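Local coordinates for protein pectate lyase (Bacillus, PDB 3VMV) that probably cleaves polygalacturonate, the pectate of plant cell walls, as a secreted lyase of polysaccharide lyase family 1, at residues Thr258-Gly266 and Phe284-Leu292; Ser273-Gly281 and Leu292-Pro300. All coordinates share one frame; numbering follows the deposited sequence.

Contact 1 (Thr258-Gly266 and Phe284-Leu292); sequences TGFIKGPVG and FVNTPNSHL
Phe284 meets Pro264 through its ring corner: CE1 lies 3.6 Å from Pro264 CG, and the two side chains cross at about a right angle. One face of the same phenyl ring is covered by Asn289 CB, and Phe246 meets the ring as well. Thr287 CG2 stands anti to the backbone N (its OG1 branch has chi1 -72°) and packs 3.6 Å from Pro264 CG. Its OG1 donates to Val285 O and is bonded to Val249 N. Pro288 touches Ile261, with CB 4.1 Å from Ile261 CG2. Pro288 O is buried against the Pro264 ring, 3.0 Å from Pro264 CD, and has no hydrogen-bonding partner. Asn289 ND2 donates to Thr287 O in a nearly straight bond of 2.9 Å, which ties the Asn289 side chain to the backbone before the turn. A type I beta turn from Asn289 to Leu292 is closed by Leu292 N donating to Asn289 O. His291 is sandwiched. Ile261 CB lies over one imidazole face, 4.0 Å from the centroid of the His291 ring in a CH-pi contact, and Leu292 CG covers the opposite face. At the ring edge, His291 NE2 lies 2.9 Å from a water oxygen. That water donates to Ile261 O and Val265 O, so it bridges the two segments, which share no direct hydrogen bond. Leu292 ends the contact, its CD1 3.8 Å from Val265 CG1 and its CD2 at the edge of the Phe260 ring. This is apolar packing of the turn after strand 283-285 against the approach to strand 265-266, at one end of the parallel beta-helix of pectate lyases.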
ATOM      1  N   THR A 258       2.249  22.851  10.917  1.00 20.08           N
ATOM      2  CA  THR A 258       0.928  22.775  11.548  1.00 18.61           C
ATOM      3  C   THR A 258       0.965  22.902  13.068  1.00 19.25           C
ATOM      4  O   THR A 258      -0.089  23.039  13.728  1.00 19.44           O
ATOM      5  CB  THR A 258       0.274  21.386  11.277  1.00 17.04           C
ATOM      6  OG1 THR A 258       1.069  20.379  11.924  1.00 15.86           O
ATOM      7  CG2 THR A 258       0.185  21.084   9.793  1.00 17.74           C
ATOM      8  N   GLY A 259       2.160  22.809  13.643  1.00 18.11           N
ATOM      9  CA  GLY A 259       2.334  22.896  15.077  1.00 16.69           C
ATOM     10  C   GLY A 259       1.983  21.608  15.798  1.00 14.38           C
ATOM     11  O   GLY A 259       2.132  21.526  17.027  1.00 18.93           O
ATOM     12  N   PHE A 260       1.565  20.587  15.043  1.00 16.83           N
ATOM     13  CA  PHE A 260       1.091  19.361  15.670  1.00 15.83           C
ATOM     14  C   PHE A 260       2.281  18.546  16.208  1.00 14.64           C
ATOM     15  O   PHE A 260       3.339  18.449  15.560  1.00 17.56           O
ATOM     16  CB  PHE A 260       0.293  18.543  14.637  1.00 15.27           C
ATOM     17  CG  PHE A 260      -0.767  17.646  15.230  1.00 14.77           C
ATOM     18  CD1 PHE A 260      -2.109  17.990  15.133  1.00 16.04           C
ATOM     19  CD2 PHE A 260      -0.430  16.436  15.831  1.00 14.31           C
ATOM     20  CE1 PHE A 260      -3.097  17.180  15.671  1.00 14.24           C
ATOM     21  CE2 PHE A 260      -1.421  15.621  16.394  1.00 15.38           C
ATOM     22  CZ  PHE A 260      -2.764  16.009  16.321  1.00 14.69           C
ATOM     23  N   ILE A 261       2.125  17.944  17.374  1.00 15.01           N
ATOM     24  CA  ILE A 261       3.180  17.083  17.907  1.00 14.38           C
ATOM     25  C   ILE A 261       3.437  15.886  16.996  1.00 15.21           C
ATOM     26  O   ILE A 261       2.529  15.123  16.731  1.00 13.27           O
ATOM     27  CB  ILE A 261       2.793  16.577  19.326  1.00 16.53           C
ATOM     28  CG1 ILE A 261       2.755  17.762  20.291  1.00 20.53           C
ATOM     29  CG2 ILE A 261       3.755  15.477  19.797  1.00 18.67           C
ATOM     30  CD1 ILE A 261       2.208  17.402  21.653  1.00 26.68           C
ATOM     31  N   LYS A 262       4.685  15.723  16.551  1.00 13.07           N
ATOM     32  CA  LYS A 262       5.016  14.644  15.612  1.00 13.88           C
ATOM     33  C   LYS A 262       4.964  13.283  16.291  1.00 14.80           C
ATOM     34  O   LYS A 262       5.643  13.054  17.278  1.00 18.37           O
ATOM     35  CB  LYS A 262       6.394  14.880  15.008  1.00 14.12           C
ATOM     36  CG  LYS A 262       6.393  15.985  13.962  1.00 15.37           C
ATOM     37  CD  LYS A 262       7.813  16.292  13.535  1.00 23.26           C
ATOM     38  CE  LYS A 262       7.882  17.035  12.228  1.00 26.53           C
ATOM     39  NZ  LYS A 262       9.356  17.110  11.914  1.00 23.98           N
ATOM     40  N   GLY A 263       4.122  12.400  15.773  1.00 13.08           N
ATOM     41  CA  GLY A 263       3.803  11.179  16.499  1.00 12.92           C
ATOM     42  C   GLY A 263       3.069  10.206  15.604  1.00 12.30           C
ATOM     43  O   GLY A 263       3.219  10.203  14.386  1.00 13.25           O
ATOM     44  N   PRO A 264       2.238   9.351  16.206  1.00  9.82           N
ATOM     45  CA  PRO A 264       1.644   8.230  15.477  1.00 10.05           C
ATOM     46  C   PRO A 264       0.490   8.631  14.546  1.00 10.09           C
ATOM     47  O   PRO A 264       0.216   7.926  13.572  1.00 10.07           O
ATOM     48  CB  PRO A 264       1.158   7.300  16.605  1.00 10.54           C
ATOM     49  CG  PRO A 264       0.888   8.248  17.764  1.00 12.18           C
ATOM     50  CD  PRO A 264       1.919   9.342  17.643  1.00 13.17           C
ATOM     51  N   VAL A 265      -0.179   9.718  14.888  1.00 11.16           N
ATOM     52  CA  VAL A 265      -1.261  10.248  14.072  1.00 10.95           C
ATOM     53  C   VAL A 265      -1.377  11.742  14.306  1.00 10.92           C
ATOM     54  O   VAL A 265      -1.052  12.223  15.392  1.00 12.22           O
ATOM     55  CB  VAL A 265      -2.601   9.489  14.384  1.00 13.98           C
ATOM     56  CG1 VAL A 265      -3.037   9.691  15.805  1.00 17.73           C
ATOM     57  CG2 VAL A 265      -3.714   9.865  13.377  1.00 12.36           C
ATOM     58  N   GLY A 266      -1.798  12.474  13.274  1.00 12.24           N
ATOM     59  CA  GLY A 266      -2.050  13.902  13.402  1.00 12.08           C
ATOM     60  C   GLY A 266      -2.073  14.526  12.032  1.00  9.92           C
ATOM     61  O   GLY A 266      -2.271  13.816  11.027  1.00 10.57           O
ATOM     62  N   PHE A 284       0.651   2.262  22.696  1.00 10.12           N
ATOM     63  CA  PHE A 284       1.724   3.192  22.356  1.00 10.64           C
ATOM     64  C   PHE A 284       2.883   2.993  23.332  1.00  9.52           C
ATOM     65  O   PHE A 284       2.736   3.263  24.534  1.00 12.01           O
ATOM     66  CB  PHE A 284       1.200   4.639  22.504  1.00 12.07           C
ATOM     67  CG  PHE A 284       0.019   4.961  21.622  1.00 10.41           C
ATOM     68  CD1 PHE A 284       0.189   5.207  20.255  1.00 12.90           C
ATOM     69  CD2 PHE A 284      -1.248   5.117  22.178  1.00 14.03           C
ATOM     70  CE1 PHE A 284      -0.891   5.539  19.433  1.00 11.73           C
ATOM     71  CE2 PHE A 284      -2.340   5.451  21.366  1.00 11.67           C
ATOM     72  CZ  PHE A 284      -2.151   5.657  20.003  1.00 11.89           C
ATOM     73  N   VAL A 285       4.025   2.510  22.821  1.00 10.14           N
ATOM     74  CA  VAL A 285       5.187   2.369  23.674  1.00  9.15           C
ATOM     75  C   VAL A 285       6.252   3.344  23.179  1.00 11.06           C
ATOM     76  O   VAL A 285       6.622   3.323  22.001  1.00 11.20           O
ATOM     77  CB  VAL A 285       5.736   0.937  23.573  1.00 12.35           C
ATOM     78  CG1 VAL A 285       6.950   0.738  24.450  1.00 12.98           C
ATOM     79  CG2 VAL A 285       4.630  -0.072  23.935  1.00 14.57           C
ATOM     80  N   ASN A 286       6.721   4.187  24.082  1.00 11.73           N
ATOM     81  CA  ASN A 286       7.734   5.221  23.754  1.00 12.62           C
ATOM     82  C   ASN A 286       7.281   5.983  22.510  1.00 12.85           C
ATOM     83  O   ASN A 286       8.062   6.238  21.576  1.00 14.34           O
ATOM     84  CB  ASN A 286       9.160   4.618  23.596  1.00 10.14           C
ATOM     85  CG  ASN A 286       9.730   4.172  24.925  1.00 12.65           C
ATOM     86  OD1 ASN A 286       9.100   4.356  25.974  1.00 15.50           O
ATOM     87  ND2 ASN A 286      10.930   3.596  24.904  1.00 19.50           N
ATOM     88  N   THR A 287       5.987   6.300  22.480  1.00 11.19           N
ATOM     89  CA  THR A 287       5.377   6.965  21.341  1.00 10.78           C
ATOM     90  C   THR A 287       4.452   8.057  21.850  1.00 14.14           C
ATOM     91  O   THR A 287       3.553   7.766  22.648  1.00 15.60           O
ATOM     92  CB  THR A 287       4.523   5.936  20.577  1.00 11.48           C
ATOM     93  OG1 THR A 287       5.374   4.996  19.890  1.00 11.07           O
ATOM     94  CG2 THR A 287       3.651   6.619  19.497  1.00 13.32           C
ATOM     95  N   PRO A 288       4.675   9.317  21.437  1.00 12.34           N
ATOM     96  CA  PRO A 288       3.856  10.417  21.981  1.00 14.04           C
ATOM     97  C   PRO A 288       2.371  10.139  21.746  1.00 13.81           C
ATOM     98  O   PRO A 288       1.975   9.819  20.616  1.00 14.63           O
ATOM     99  CB  PRO A 288       4.251  11.617  21.109  1.00 19.20           C
ATOM    100  CG  PRO A 288       5.616  11.306  20.626  1.00 18.30           C
ATOM    101  CD  PRO A 288       5.701   9.793  20.489  1.00 17.01           C
ATOM    102  N   ASN A 289       1.554  10.249  22.799  1.00 12.86           N
ATOM    103  CA  ASN A 289       0.152   9.953  22.588  1.00 14.07           C
ATOM    104  C   ASN A 289      -0.821  10.664  23.525  1.00 15.78           C
ATOM    105  O   ASN A 289      -2.032  10.723  23.219  1.00 17.22           O
ATOM    106  CB  ASN A 289      -0.107   8.441  22.666  1.00 15.73           C
ATOM    107  CG  ASN A 289       0.068   7.893  24.063  1.00 17.54           C
ATOM    108  OD1 ASN A 289      -0.901   7.734  24.806  1.00 21.79           O
ATOM    109  ND2 ASN A 289       1.300   7.580  24.429  1.00 16.69           N
ATOM    110  N   SER A 290      -0.325  11.177  24.645  1.00 15.49           N
ATOM    111  CA  SER A 290      -1.255  11.776  25.628  1.00 17.82           C
ATOM    112  C   SER A 290      -2.001  13.017  25.128  1.00 19.74           C
ATOM    113  O   SER A 290      -3.051  13.387  25.657  1.00 22.55           O
ATOM    114  CB  SER A 290      -0.522  12.059  26.935  1.00 19.41           C
ATOM    115  OG  SER A 290       0.421  13.104  26.762  1.00 27.27           O
ATOM    116  N   HIS A 291      -1.470  13.637  24.088  1.00 17.49           N
ATOM    117  CA  HIS A 291      -2.051  14.828  23.498  1.00 15.99           C
ATOM    118  C   HIS A 291      -3.197  14.527  22.566  1.00 15.41           C
ATOM    119  O   HIS A 291      -3.877  15.459  22.096  1.00 18.27           O
ATOM    120  CB  HIS A 291      -0.970  15.563  22.705  1.00 16.69           C
ATOM    121  CG  HIS A 291      -0.388  14.751  21.600  1.00 18.16           C
ATOM    122  ND1 HIS A 291       0.482  13.706  21.837  1.00 19.07           N
ATOM    123  CD2 HIS A 291      -0.576  14.799  20.263  1.00 14.84           C
ATOM    124  CE1 HIS A 291       0.812  13.149  20.694  1.00 14.25           C
ATOM    125  NE2 HIS A 291       0.194  13.796  19.715  1.00 13.36           N
ATOM    126  N   LEU A 292      -3.389  13.246  22.244  1.00 15.96           N
ATOM    127  CA  LEU A 292      -4.386  12.823  21.237  1.00 14.04           C
ATOM    128  C   LEU A 292      -5.826  12.671  21.769  1.00 17.08           C
ATOM    129  O   LEU A 292      -6.052  12.193  22.903  1.00 20.47           O
ATOM    130  CB  LEU A 292      -3.973  11.494  20.626  1.00 15.60           C
ATOM    131  CG  LEU A 292      -2.683  11.589  19.840  1.00 14.90           C
ATOM    132  CD1 LEU A 292      -2.225  10.153  19.439  1.00 17.26           C
ATOM    133  CD2 LEU A 292      -2.891  12.463  18.610  1.00 16.77           C
TER
HETATM  134  O   HOH W   1       0.977  12.862  17.113  1.00 13.93           O

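Contact 2 (Ser273-Gly281 and Leu292-Pro300); sequences STGYWNLRG and LNSTTNFTP
The indole of Trp277 has Thr295 OG1 over one face, offset toward the rim, and a water beside it over that same face. At the indole edge, Trp277 NE1 makes a weak hydrogen bond of 3.0 Å to Asn293 O and also donates to a second water, which takes the N-H of Asn293 too. Phe260 meets the indole with its ring plane about perpendicular. The Tyr276 and Thr295 side chains cross at about a right angle, with Tyr276 CD1 3.3 Å from Thr295 O. The Asn278 side chain holds CG anti to the backbone N (chi1 180°). Asn278 ND2 is thereby presented to Phe298 O at 2.9 Å. The bond is nearly straight (176°) and lies in the amide plane, but it meets the carbonyl from above its plane.

Thr295 grips the backbone of Trp277 twice: OG1 accepts from Trp277 N at 3.0 Å, and Thr295 N donates to Trp277 O at 2.8 Å. Thr296 N gives the same oxygen a longer second bond. Ser294 OG accepts from Leu279 N at 2.9 Å, so a side-chain hydroxyl serves this strand N-H. Thr296 OG1 accepts from Phe298 N, which makes an ST turn. Here an irregular segment lies along the outer flank of strand 276-280, in the last turn of the parallel beta-helix, and passes on over the neighbouring turns.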
ATOM      1  N   SER A 273      -5.985  22.186   5.349  1.00 16.58           N
ATOM      2  CA  SER A 273      -6.730  21.895   6.578  1.00 16.56           C
ATOM      3  C   SER A 273      -6.484  20.456   7.007  1.00 15.27           C
ATOM      4  O   SER A 273      -5.956  19.652   6.236  1.00 13.63           O
ATOM      5  CB  SER A 273      -8.225  22.108   6.353  1.00 17.21           C
ATOM      6  OG  SER A 273      -8.708  21.269   5.325  1.00 20.08           O
ATOM      7  N   THR A 274      -6.897  20.167   8.237  1.00 14.87           N
ATOM      8  CA  THR A 274      -6.706  18.868   8.861  1.00 14.99           C
ATOM      9  C   THR A 274      -7.646  17.793   8.335  1.00 12.89           C
ATOM     10  O   THR A 274      -8.724  18.065   7.820  1.00 13.26           O
ATOM     11  CB  THR A 274      -6.906  19.021  10.376  1.00 14.37           C
ATOM     12  OG1 THR A 274      -6.431  17.865  11.082  1.00 13.32           O
ATOM     13  CG2 THR A 274      -8.397  19.258  10.721  1.00 13.85           C
ATOM     14  N   GLY A 275      -7.223  16.547   8.545  1.00 11.24           N
ATOM     15  CA  GLY A 275      -8.140  15.407   8.474  1.00 10.80           C
ATOM     16  C   GLY A 275      -8.536  15.044   9.899  1.00 10.54           C
ATOM     17  O   GLY A 275      -8.313  15.801  10.849  1.00 12.92           O
ATOM     18  N   TYR A 276      -9.163  13.877  10.024  1.00 12.39           N
ATOM     19  CA  TYR A 276      -9.712  13.427  11.296  1.00 14.13           C
ATOM     20  C   TYR A 276      -9.228  12.011  11.609  1.00 11.59           C
ATOM     21  O   TYR A 276      -8.768  11.267  10.705  1.00 10.91           O
ATOM     22  CB  TYR A 276     -11.232  13.391  11.198  1.00 11.96           C
ATOM     23  CG  TYR A 276     -11.903  14.700  10.896  1.00 12.13           C
ATOM     24  CD1 TYR A 276     -12.330  15.533  11.920  1.00 15.54           C
ATOM     25  CD2 TYR A 276     -12.109  15.090   9.584  1.00 15.22           C
ATOM     26  CE1 TYR A 276     -12.976  16.717  11.631  1.00 18.45           C
ATOM     27  CE2 TYR A 276     -12.733  16.269   9.288  1.00 17.68           C
ATOM     28  CZ  TYR A 276     -13.158  17.079  10.320  1.00 17.51           C
ATOM     29  OH  TYR A 276     -13.810  18.276  10.056  1.00 21.53           O
ATOM     30  N   TRP A 277      -9.410  11.584  12.858  1.00 10.24           N
ATOM     31  CA  TRP A 277      -8.953  10.228  13.263  1.00 10.23           C
ATOM     32  C   TRP A 277      -9.844   9.750  14.391  1.00 12.12           C
ATOM     33  O   TRP A 277     -10.238  10.533  15.292  1.00 13.07           O
ATOM     34  CB  TRP A 277      -7.475  10.216  13.703  1.00 12.02           C
ATOM     35  CG  TRP A 277      -7.075  11.456  14.521  1.00 11.76           C
ATOM     36  CD1 TRP A 277      -7.177  11.639  15.884  1.00 14.12           C
ATOM     37  CD2 TRP A 277      -6.511  12.664  13.993  1.00 11.39           C
ATOM     38  NE1 TRP A 277      -6.704  12.888  16.229  1.00 12.02           N
ATOM     39  CE2 TRP A 277      -6.319  13.552  15.085  1.00 13.16           C
ATOM     40  CE3 TRP A 277      -6.193  13.093  12.697  1.00 10.90           C
ATOM     41  CZ2 TRP A 277      -5.791  14.842  14.923  1.00 13.77           C
ATOM     42  CZ3 TRP A 277      -5.667  14.381  12.525  1.00 13.29           C
ATOM     43  CH2 TRP A 277      -5.475  15.241  13.629  1.00 11.59           C
ATOM     44  N   ASN A 278     -10.178   8.476  14.351  1.00 12.93           N
ATOM     45  CA  ASN A 278     -10.931   7.852  15.430  1.00 11.36           C
ATOM     46  C   ASN A 278      -9.972   6.823  16.036  1.00  9.36           C
ATOM     47  O   ASN A 278      -9.497   5.940  15.313  1.00 10.31           O
ATOM     48  CB  ASN A 278     -12.170   7.206  14.825  1.00  9.98           C
ATOM     49  CG  ASN A 278     -13.022   6.524  15.860  1.00 15.21           C
ATOM     50  OD1 ASN A 278     -12.760   6.639  17.067  1.00 17.45           O
ATOM     51  ND2 ASN A 278     -14.059   5.821  15.411  1.00 16.89           N
ATOM     52  N   LEU A 279      -9.666   6.942  17.323  1.00 11.76           N
ATOM     53  CA  LEU A 279      -8.645   6.107  17.946  1.00 11.30           C
ATOM     54  C   LEU A 279      -9.320   5.159  18.915  1.00 11.26           C
ATOM     55  O   LEU A 279     -10.061   5.588  19.804  1.00 15.41           O
ATOM     56  CB  LEU A 279      -7.660   7.001  18.715  1.00 13.52           C
ATOM     57  CG  LEU A 279      -7.125   8.203  17.906  1.00 14.82           C
ATOM     58  CD1 LEU A 279      -6.140   9.065  18.722  1.00 20.17           C
ATOM     59  CD2 LEU A 279      -6.480   7.788  16.616  1.00 16.47           C
ATOM     60  N   ARG A 280      -9.023   3.873  18.787  1.00 11.37           N
ATOM     61  CA  ARG A 280      -9.515   2.909  19.762  1.00 12.13           C
ATOM     62  C   ARG A 280      -8.541   1.755  19.940  1.00 10.34           C
ATOM     63  O   ARG A 280      -8.070   1.155  18.941  1.00 11.28           O
ATOM     64  CB  ARG A 280     -10.844   2.385  19.251  1.00 14.88           C
ATOM     65  CG  ARG A 280     -11.482   1.309  20.054  1.00 21.02           C
ATOM     66  CD  ARG A 280     -12.857   1.031  19.423  1.00 26.17           C
ATOM     67  NE  ARG A 280     -13.543  -0.136  19.988  1.00 30.62           N
ATOM     68  CZ  ARG A 280     -14.266  -0.117  21.106  1.00 36.01           C
ATOM     69  NH1 ARG A 280     -14.384   1.005  21.808  1.00 38.58           N
ATOM     70  NH2 ARG A 280     -14.854  -1.228  21.538  1.00 34.85           N
ATOM     71  N   GLY A 281      -8.204   1.424  21.182  1.00 11.33           N
ATOM     72  CA  GLY A 281      -7.493   0.169  21.412  1.00 11.60           C
ATOM     73  C   GLY A 281      -6.042   0.098  21.017  1.00 11.66           C
ATOM     74  O   GLY A 281      -5.456  -0.984  21.073  1.00 12.20           O
ATOM     75  N   LEU A 292      -3.389  13.246  22.244  1.00 15.96           N
ATOM     76  CA  LEU A 292      -4.386  12.823  21.237  1.00 14.04           C
ATOM     77  C   LEU A 292      -5.826  12.671  21.769  1.00 17.08           C
ATOM     78  O   LEU A 292      -6.052  12.193  22.903  1.00 20.47           O
ATOM     79  CB  LEU A 292      -3.973  11.494  20.626  1.00 15.60           C
ATOM     80  CG  LEU A 292      -2.683  11.589  19.840  1.00 14.90           C
ATOM     81  CD1 LEU A 292      -2.225  10.153  19.439  1.00 17.26           C
ATOM     82  CD2 LEU A 292      -2.891  12.463  18.610  1.00 16.77           C
ATOM     83  N   ASN A 293      -6.773  13.095  20.939  1.00 16.87           N
ATOM     84  CA  ASN A 293      -8.192  12.889  21.142  1.00 21.01           C
ATOM     85  C   ASN A 293      -8.762  12.341  19.844  1.00 17.78           C
ATOM     86  O   ASN A 293      -8.232  12.648  18.772  1.00 17.03           O
ATOM     87  CB  ASN A 293      -8.911  14.245  21.395  1.00 22.49           C
ATOM     88  CG  ASN A 293      -8.395  15.003  22.624  1.00 29.69           C
ATOM     89  OD1 ASN A 293      -8.516  14.526  23.727  1.00 28.08           O
ATOM     90  ND2 ASN A 293      -7.824  16.193  22.416  1.00 29.91           N
ATOM     91  N   SER A 294      -9.806  11.515  19.920  1.00 15.27           N
ATOM     92  CA  SER A 294     -10.545  11.141  18.716  1.00 14.18           C
ATOM     93  C   SER A 294     -11.317  12.338  18.199  1.00 14.61           C
ATOM     94  O   SER A 294     -11.964  13.051  18.953  1.00 15.37           O
ATOM     95  CB  SER A 294     -11.516   9.984  18.969  1.00 17.75           C
ATOM     96  OG  SER A 294     -10.830   8.758  19.194  1.00 16.33           O
ATOM     97  N   THR A 295     -11.202  12.579  16.907  1.00 13.86           N
ATOM     98  CA  THR A 295     -11.834  13.744  16.312  1.00 13.58           C
ATOM     99  C   THR A 295     -12.930  13.357  15.316  1.00 14.43           C
ATOM    100  O   THR A 295     -13.508  14.221  14.680  1.00 14.78           O
ATOM    101  CB  THR A 295     -10.785  14.699  15.630  1.00 16.99           C
ATOM    102  OG1 THR A 295     -10.190  14.039  14.488  1.00 12.79           O
ATOM    103  CG2 THR A 295      -9.688  15.063  16.629  1.00 14.34           C
ATOM    104  N   THR A 296     -13.159  12.049  15.105  1.00 13.48           N
ATOM    105  CA  THR A 296     -14.297  11.590  14.321  1.00 14.04           C
ATOM    106  C   THR A 296     -14.798  10.277  14.921  1.00 15.25           C
ATOM    107  O   THR A 296     -14.014   9.567  15.580  1.00 15.57           O
ATOM    108  CB  THR A 296     -13.955  11.406  12.800  1.00 14.14           C
ATOM    109  OG1 THR A 296     -15.116  10.919  12.104  1.00 15.45           O
ATOM    110  CG2 THR A 296     -12.795  10.417  12.539  1.00 11.96           C
ATOM    111  N   ASN A 297     -16.082   9.978  14.677  1.00 14.24           N
ATOM    112  CA  ASN A 297     -16.675   8.689  15.035  1.00 14.53           C
ATOM    113  C   ASN A 297     -16.625   7.691  13.877  1.00 15.10           C
ATOM    114  O   ASN A 297     -17.171   6.579  13.996  1.00 16.27           O
ATOM    115  CB  ASN A 297     -18.144   8.859  15.422  1.00 18.96           C
ATOM    116  CG  ASN A 297     -18.338   9.750  16.612  1.00 25.49           C
ATOM    117  OD1 ASN A 297     -19.143  10.697  16.577  1.00 32.77           O
ATOM    118  ND2 ASN A 297     -17.616   9.459  17.680  1.00 23.72           N
ATOM    119  N   PHE A 298     -15.993   8.075  12.762  1.00 13.36           N
ATOM    120  CA  PHE A 298     -15.907   7.207  11.575  1.00 13.22           C
ATOM    121  C   PHE A 298     -15.508   5.760  11.908  1.00 11.73           C
ATOM    122  O   PHE A 298     -14.472   5.511  12.548  1.00 13.94           O
ATOM    123  CB  PHE A 298     -14.921   7.765  10.551  1.00 13.07           C
ATOM    124  CG  PHE A 298     -14.657   6.816   9.420  1.00 12.19           C
ATOM    125  CD1 PHE A 298     -15.614   6.556   8.467  1.00 13.20           C
ATOM    126  CD2 PHE A 298     -13.462   6.117   9.386  1.00 12.87           C
ATOM    127  CE1 PHE A 298     -15.362   5.631   7.434  1.00 13.21           C
ATOM    128  CE2 PHE A 298     -13.209   5.206   8.374  1.00 14.68           C
ATOM    129  CZ  PHE A 298     -14.160   4.955   7.398  1.00 14.80           C
ATOM    130  N   THR A 299     -16.362   4.827  11.463  1.00 13.67           N
ATOM    131  CA  THR A 299     -16.118   3.379  11.451  1.00 14.18           C
ATOM    132  C   THR A 299     -16.463   2.885  10.031  1.00 10.91           C
ATOM    133  O   THR A 299     -17.413   3.382   9.406  1.00 13.50           O
ATOM    134  CB  THR A 299     -17.112   2.775  12.482  1.00 29.99           C
ATOM    135  OG1 THR A 299     -16.800   3.309  13.787  1.00 35.51           O
ATOM    136  CG2 THR A 299     -17.031   1.305  12.550  1.00 32.89           C
ATOM    137  N   PRO A 300     -15.711   1.892   9.509  1.00 10.93           N
ATOM    138  CA  PRO A 300     -15.923   1.480   8.127  1.00 11.57           C
ATOM    139  C   PRO A 300     -17.167   0.597   7.992  1.00 13.65           C
ATOM    140  O   PRO A 300     -17.624  -0.058   8.939  1.00 15.89           O
ATOM    141  CB  PRO A 300     -14.650   0.678   7.800  1.00 14.78           C
ATOM    142  CG  PRO A 300     -14.254   0.078   9.170  1.00 13.67           C
ATOM    143  CD  PRO A 300     -14.586   1.174  10.142  1.00 13.27           C
TER
HETATM  144  O   HOH W   2      -9.061  16.346  13.489  1.00 18.41           O
HETATM  145  O   HOH W   3      -5.992  14.966  18.641  1.00 20.47           O
HETATM  146  O   HOH W   4     -14.834   8.288  18.317  1.00 26.70           O

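The two contacts lie about 13 Å apart, centre to centre, on the same side of the chain's centre. They share Leu292, where the second segment of contact 1 runs into that of contact 2. Along the chain the segments alternate: 258-266, 273-281, 284-292, then 292-300. Strands 265-266, 276-280 and 283-285 follow one another and pair in parallel with strands 231-234, 238-242 and 245-249, so they form the last beta-helix turn. The contacts also touch directly: Phe260 CZ packs 3.5 Å from Trp277 CZ2. Residues 284-292 lie at the end of the solenoid, and 292-300 then runs back along its outer side toward helix 309-319.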